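PDB 3Q6C: probable receptor YhhM from Klebsiella variicola At-22, which is of unknown function, belongs to the DUF2500 family and is named as a probable receptor. Local coordinates for residues K4-N17 against E32-E42. Residues are numbered along the deposited sequence; the frame is centred on the assembly and turned at random.
Sequences KRVIVSNKREKVIN and EMRYEASFRPE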
loop_
_atom_site.group_PDB
_atom_site.type_symbol
_atom_site.label_atom_id
_atom_site.label_comp_id
_atom_site.label_asym_id
_atom_site.label_seq_id
_atom_site.Cartn_x
_atom_site.Cartn_y
_atom_site.Cartn_z
ATOM N N LYS A 4 10.528 4.643 1.991
ATOM C CA LYS A 4 10.959 3.568 2.884
ATOM C C LYS A 4 10.813 2.211 2.182
ATOM O O LYS A 4 9.845 1.991 1.458
ATOM C CB LYS A 4 10.126 3.574 4.172
ATOM C CG LYS A 4 10.645 2.641 5.268
ATOM C CD LYS A 4 9.704 2.636 6.466
ATOM C CE LYS A 4 10.171 1.721 7.609
ATOM N NZ LYS A 4 11.320 2.249 8.400
ATOM N N ARG A 5 11.773 1.312 2.386
ATOM C CA ARG A 5 11.709 -0.007 1.769
ATOM C C ARG A 5 10.771 -0.882 2.587
ATOM O O ARG A 5 10.983 -1.084 3.779
ATOM C CB ARG A 5 13.092 -0.664 1.715
ATOM C CG ARG A 5 14.166 0.200 1.072
ATOM C CD ARG A 5 15.362 -0.624 0.603
ATOM N NE ARG A 5 15.026 -1.398 -0.591
ATOM C CZ ARG A 5 14.599 -2.657 -0.578
ATOM N NH1 ARG A 5 14.463 -3.300 0.573
ATOM N NH2 ARG A 5 14.290 -3.267 -1.718
ATOM N N VAL A 6 9.730 -1.404 1.956
ATOM C CA VAL A 6 8.790 -2.247 2.683
ATOM C C VAL A 6 8.325 -3.388 1.811
ATOM O O VAL A 6 8.699 -3.492 0.637
ATOM C CB VAL A 6 7.525 -1.469 3.105
ATOM C CG1 VAL A 6 7.899 -0.188 3.839
ATOM C CG2 VAL A 6 6.686 -1.173 1.880
ATOM N N ILE A 7 7.506 -4.248 2.403
ATOM C CA ILE A 7 6.930 -5.357 1.673
ATOM C C ILE A 7 5.426 -5.115 1.697
ATOM O O ILE A 7 4.902 -4.505 2.632
ATOM C CB ILE A 7 7.261 -6.715 2.327
ATOM C CG1 ILE A 7 6.787 -7.844 1.417
ATOM C CG2 ILE A 7 6.585 -6.838 3.678
ATOM C CD1 ILE A 7 7.182 -9.233 1.893
ATOM N N VAL A 8 4.738 -5.560 0.655
ATOM C CA VAL A 8 3.292 -5.393 0.586
ATOM C C VAL A 8 2.607 -6.425 1.483
ATOM O O VAL A 8 2.280 -7.531 1.048
ATOM C CB VAL A 8 2.794 -5.537 -0.860
ATOM C CG1 VAL A 8 1.292 -5.347 -0.919
ATOM C CG2 VAL A 8 3.481 -4.499 -1.738
ATOM N N SER A 9 2.426 -6.033 2.746
ATOM C CA SER A 9 1.800 -6.847 3.784
ATOM C C SER A 9 0.558 -7.568 3.333
ATOM O O SER A 9 0.539 -8.795 3.251
ATOM C CB SER A 9 1.412 -5.978 4.983
ATOM O OG SER A 9 2.474 -5.822 5.889
ATOM N N ASN A 10 -0.495 -6.801 3.074
ATOM C CA ASN A 10 -1.758 -7.378 2.655
ATOM C C ASN A 10 -2.652 -6.355 1.994
ATOM O O ASN A 10 -2.390 -5.156 2.051
ATOM C CB ASN A 10 -2.494 -7.975 3.858
ATOM C CG ASN A 10 -3.133 -6.915 4.733
ATOM O OD1 ASN A 10 -2.443 -6.057 5.277
ATOM N ND2 ASN A 10 -4.456 -6.964 4.865
ATOM N N LYS A 11 -3.720 -6.855 1.381
ATOM C CA LYS A 11 -4.704 -6.038 0.687
ATOM C C LYS A 11 -6.116 -6.467 1.073
ATOM O O LYS A 11 -6.423 -7.659 1.169
ATOM C CB LYS A 11 -4.524 -6.177 -0.828
ATOM C CG LYS A 11 -3.389 -5.335 -1.405
ATOM C CD LYS A 11 -3.038 -5.759 -2.833
ATOM C CE LYS A 11 -4.224 -5.647 -3.795
ATOM N NZ LYS A 11 -3.914 -6.316 -5.099
ATOM N N ARG A 12 -6.980 -5.491 1.301
ATOM C CA ARG A 12 -8.343 -5.798 1.660
ATOM C C ARG A 12 -9.291 -4.987 0.814
ATOM O O ARG A 12 -9.063 -3.810 0.566
ATOM C CB ARG A 12 -8.597 -5.508 3.138
ATOM C CG ARG A 12 -9.967 -5.987 3.629
ATOM C CD ARG A 12 -10.219 -5.622 5.090
ATOM N NE ARG A 12 -10.277 -4.174 5.299
ATOM C CZ ARG A 12 -10.466 -3.592 6.480
ATOM N NH1 ARG A 12 -10.616 -4.333 7.572
ATOM N NH2 ARG A 12 -10.506 -2.264 6.571
ATOM N N GLU A 13 -10.342 -5.647 0.350
ATOM C CA GLU A 13 -11.386 -5.014 -0.443
ATOM C C GLU A 13 -12.594 -5.117 0.477
ATOM O O GLU A 13 -12.906 -6.191 0.986
ATOM C CB GLU A 13 -11.634 -5.793 -1.727
ATOM C CG GLU A 13 -12.186 -4.949 -2.857
ATOM C CD GLU A 13 -12.401 -5.756 -4.123
ATOM O OE1 GLU A 13 -11.748 -6.813 -4.267
ATOM O OE2 GLU A 13 -13.213 -5.330 -4.975
ATOM N N LYS A 14 -13.262 -3.999 0.700
ATOM C CA LYS A 14 -14.397 -3.971 1.601
ATOM C C LYS A 14 -15.539 -3.149 1.030
ATOM O O LYS A 14 -15.318 -2.154 0.343
ATOM C CB LYS A 14 -13.938 -3.388 2.937
ATOM C CG LYS A 14 -15.025 -3.146 3.952
ATOM C CD LYS A 14 -14.427 -2.761 5.302
ATOM C CE LYS A 14 -13.632 -1.464 5.223
ATOM N NZ LYS A 14 -12.928 -1.184 6.508
ATOM N N VAL A 15 -16.765 -3.570 1.317
ATOM C CA VAL A 15 -17.936 -2.852 0.831
ATOM C C VAL A 15 -18.546 -2.024 1.951
ATOM O O VAL A 15 -18.649 -2.492 3.078
ATOM C CB VAL A 15 -18.988 -3.824 0.306
ATOM C CG1 VAL A 15 -19.386 -4.785 1.406
ATOM C CG2 VAL A 15 -20.182 -3.055 -0.212
ATOM N N ILE A 16 -18.935 -0.792 1.631
ATOM C CA ILE A 16 -19.542 0.116 2.607
ATOM C C ILE A 16 -20.778 0.831 2.040
ATOM O O ILE A 16 -21.245 0.507 0.941
ATOM C CB ILE A 16 -18.537 1.183 3.072
ATOM C CG1 ILE A 16 -18.101 2.043 1.885
ATOM C CG2 ILE A 16 -17.336 0.517 3.720
ATOM C CD1 ILE A 16 -17.209 3.202 2.271
ATOM N N ASN A 17 -21.306 1.800 2.788
ATOM C CA ASN A 17 -22.486 2.546 2.344
ATOM C C ASN A 17 -22.262 4.054 2.421
ATOM O O ASN A 17 -22.571 4.789 1.479
ATOM C CB ASN A 17 -23.717 2.155 3.185
ATOM C CG ASN A 17 -23.728 2.808 4.565
ATOM O OD1 ASN A 17 -22.700 2.876 5.245
ATOM N ND2 ASN A 17 -24.900 3.278 4.987
ATOM N N GLU A 32 -19.115 2.821 -2.111
ATOM C CA GLU A 32 -19.568 1.456 -1.868
ATOM C C GLU A 32 -18.363 0.543 -1.670
ATOM O O GLU A 32 -18.338 -0.274 -0.752
ATOM C CB GLU A 32 -20.399 0.953 -3.049
ATOM C CG GLU A 32 -21.668 0.210 -2.651
ATOM C CD GLU A 32 -22.823 1.151 -2.372
ATOM O OE1 GLU A 32 -23.213 1.886 -3.305
ATOM O OE2 GLU A 32 -23.341 1.157 -1.230
HETATM N N MSE A 33 -17.366 0.685 -2.535
HETATM C CA MSE A 33 -16.159 -0.127 -2.443
HETATM C C MSE A 33 -14.993 0.637 -1.835
HETATM O O MSE A 33 -14.667 1.737 -2.273
HETATM C CB MSE A 33 -15.759 -0.634 -3.831
HETATM C CG MSE A 33 -16.748 -1.603 -4.422
HETATM SE SE MSE A 33 -16.845 -3.230 -3.382
HETATM C CE MSE A 33 -16.017 -4.425 -4.662
ATOM N N ARG A 34 -14.368 0.050 -0.821
ATOM C CA ARG A 34 -13.223 0.672 -0.174
ATOM C C ARG A 34 -12.011 -0.226 -0.332
ATOM O O ARG A 34 -12.107 -1.441 -0.161
ATOM C CB ARG A 34 -13.485 0.889 1.310
ATOM C CG ARG A 34 -12.405 1.710 1.995
ATOM C CD ARG A 34 -12.710 1.883 3.470
ATOM N NE ARG A 34 -11.935 2.963 4.072
ATOM C CZ ARG A 34 -11.989 4.234 3.685
ATOM N NH1 ARG A 34 -12.785 4.596 2.684
ATOM N NH2 ARG A 34 -11.254 5.146 4.309
ATOM N N TYR A 35 -10.869 0.371 -0.655
ATOM C CA TYR A 35 -9.654 -0.405 -0.831
ATOM C C TYR A 35 -8.554 0.016 0.136
ATOM O O TYR A 35 -8.375 1.202 0.412
ATOM C CB TYR A 35 -9.159 -0.287 -2.271
ATOM C CG TYR A 35 -10.204 -0.612 -3.319
ATOM C CD1 TYR A 35 -11.088 0.364 -3.784
ATOM C CD2 TYR A 35 -10.296 -1.888 -3.863
ATOM C CE1 TYR A 35 -12.033 0.073 -4.773
ATOM C CE2 TYR A 35 -11.236 -2.188 -4.846
ATOM C CZ TYR A 35 -12.097 -1.207 -5.297
ATOM O OH TYR A 35 -13.011 -1.510 -6.285
ATOM N N GLU A 36 -7.825 -0.968 0.653
ATOM C CA GLU A 36 -6.745 -0.726 1.601
ATOM C C GLU A 36 -5.555 -1.659 1.362
ATOM O O GLU A 36 -5.720 -2.851 1.088
ATOM C CB GLU A 36 -7.252 -0.925 3.029
ATOM C CG GLU A 36 -8.182 0.163 3.545
ATOM C CD GLU A 36 -8.856 -0.200 4.872
ATOM O OE1 GLU A 36 -8.191 -0.771 5.762
ATOM O OE2 GLU A 36 -10.056 0.095 5.028
ATOM N N ALA A 37 -4.352 -1.107 1.462
ATOM C CA ALA A 37 -3.142 -1.893 1.292
ATOM C C ALA A 37 -2.254 -1.643 2.493
ATOM O O ALA A 37 -2.130 -0.512 2.966
ATOM C CB ALA A 37 -2.429 -1.488 0.034
ATOM N N SER A 38 -1.646 -2.702 3.007
ATOM C CA SER A 38 -0.762 -2.549 4.149
ATOM C C SER A 38 0.673 -2.776 3.732
ATOM O O SER A 38 0.968 -3.683 2.962
ATOM C CB SER A 38 -1.129 -3.527 5.263
ATOM O OG SER A 38 -2.314 -3.126 5.920
ATOM N N PHE A 39 1.561 -1.930 4.237
ATOM C CA PHE A 39 2.977 -2.044 3.944
ATOM C C PHE A 39 3.723 -2.298 5.244
ATOM O O PHE A 39 3.416 -1.700 6.289
ATOM C CB PHE A 39 3.456 -0.769 3.278
ATOM C CG PHE A 39 2.808 -0.523 1.956
ATOM C CD1 PHE A 39 3.331 -1.093 0.797
ATOM C CD2 PHE A 39 1.636 0.231 1.869
ATOM C CE1 PHE A 39 2.693 -0.917 -0.434
ATOM C CE2 PHE A 39 0.991 0.410 0.648
ATOM C CZ PHE A 39 1.520 -0.166 -0.510
ATOM N N ARG A 40 4.693 -3.201 5.184
ATOM C CA ARG A 40 5.465 -3.540 6.365
ATOM C C ARG A 40 6.959 -3.434 6.107
ATOM O O ARG A 40 7.437 -3.733 5.015
ATOM C CB ARG A 40 5.115 -4.958 6.817
ATOM C CG ARG A 40 5.930 -5.466 7.978
ATOM C CD ARG A 40 5.626 -6.915 8.222
ATOM N NE ARG A 40 4.238 -7.112 8.610
ATOM C CZ ARG A 40 3.572 -8.240 8.405
ATOM N NH1 ARG A 40 4.178 -9.261 7.808
ATOM N NH2 ARG A 40 2.312 -8.354 8.807
ATOM N N PRO A 41 7.719 -3.000 7.116
ATOM C CA PRO A 41 9.168 -2.870 6.956
ATOM C C PRO A 41 9.832 -4.239 6.819
ATOM O O PRO A 41 9.450 -5.187 7.511
ATOM C CB PRO A 41 9.599 -2.150 8.240
ATOM C CG PRO A 41 8.342 -1.407 8.670
ATOM C CD PRO A 41 7.272 -2.429 8.400
ATOM N N GLU A 42 10.818 -4.341 5.928
ATOM C CA GLU A 42 11.536 -5.596 5.729
ATOM C C GLU A 42 12.242 -5.987 7.030
ATOM O O GLU A 42 11.640 -6.574 7.934
ATOM C CB GLU A 42 12.591 -5.467 4.616
ATOM C CG GLU A 42 12.596 -4.158 3.841
ATOM C CD GLU A 42 13.978 -3.493 3.817
ATOM O OE1 GLU A 42 14.329 -2.760 4.780
ATOM O OE2 GLU A 42 14.717 -3.716 2.834
#
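Three basic side chains of this strand pair gather round Glu36 OE2, Arg12 and Lys14 from much the same side and Arg34 from another. The nearest is Arg12, whose NH2 gives it a weak hydrogen bond of 2.9 Å within a salt bridge; the oxygen sits at the edge of the guanidinium, near its plane, while the carboxylate itself is turned 70° from that plane. Lys14 NZ makes a longer, weak salt bridge to the same Glu36 OE2 at 3.5 Å, and Arg34 NE, from Glu36's own strand, adds another. With CG anti to the backbone N (chi1 -172°) and a bend at chi3, Arg12 runs alongside Glu36 and turns its guanidinium toward the neighbouring strand, NH2 leading. The carboxylate thus probably offsets the charge of three basic groups crowded on this face.

Beneath it the backbones pair antiparallel: Arg12 and Lys14 exchange hydrogen bonds with Glu36 and Arg34, among them Arg34 N to Lys14 O at 2.7 Å.

On the other face, Glu13 lies beside Tyr35, with Glu13 CG 3.5 Å from Tyr35 CE2 and the carboxylate only 21° from the ring plane. Farther along, the Phe39 ring packs obliquely against two valines, with Val6 CG2 3.5 Å from CD1 of Phe39 and Val8 CG2 near its CE1. This apolar patch continues to Leu68 and Phe78, whereas Tyr35 and Glu13 meet Tyr57 of helix 54-59.

Midway, Ser9 and Asn10 both oppose Ser38, and Ser38 N donates to Asn10 O at 2.7 Å. Residues 4-15 and 33-41 form a long, twisted antiparallel pair broken by this classic beta bulge, two adjacent inner strands of the five-stranded antiparallel sheet of this DUF2500 domain, 2-15 being the central one.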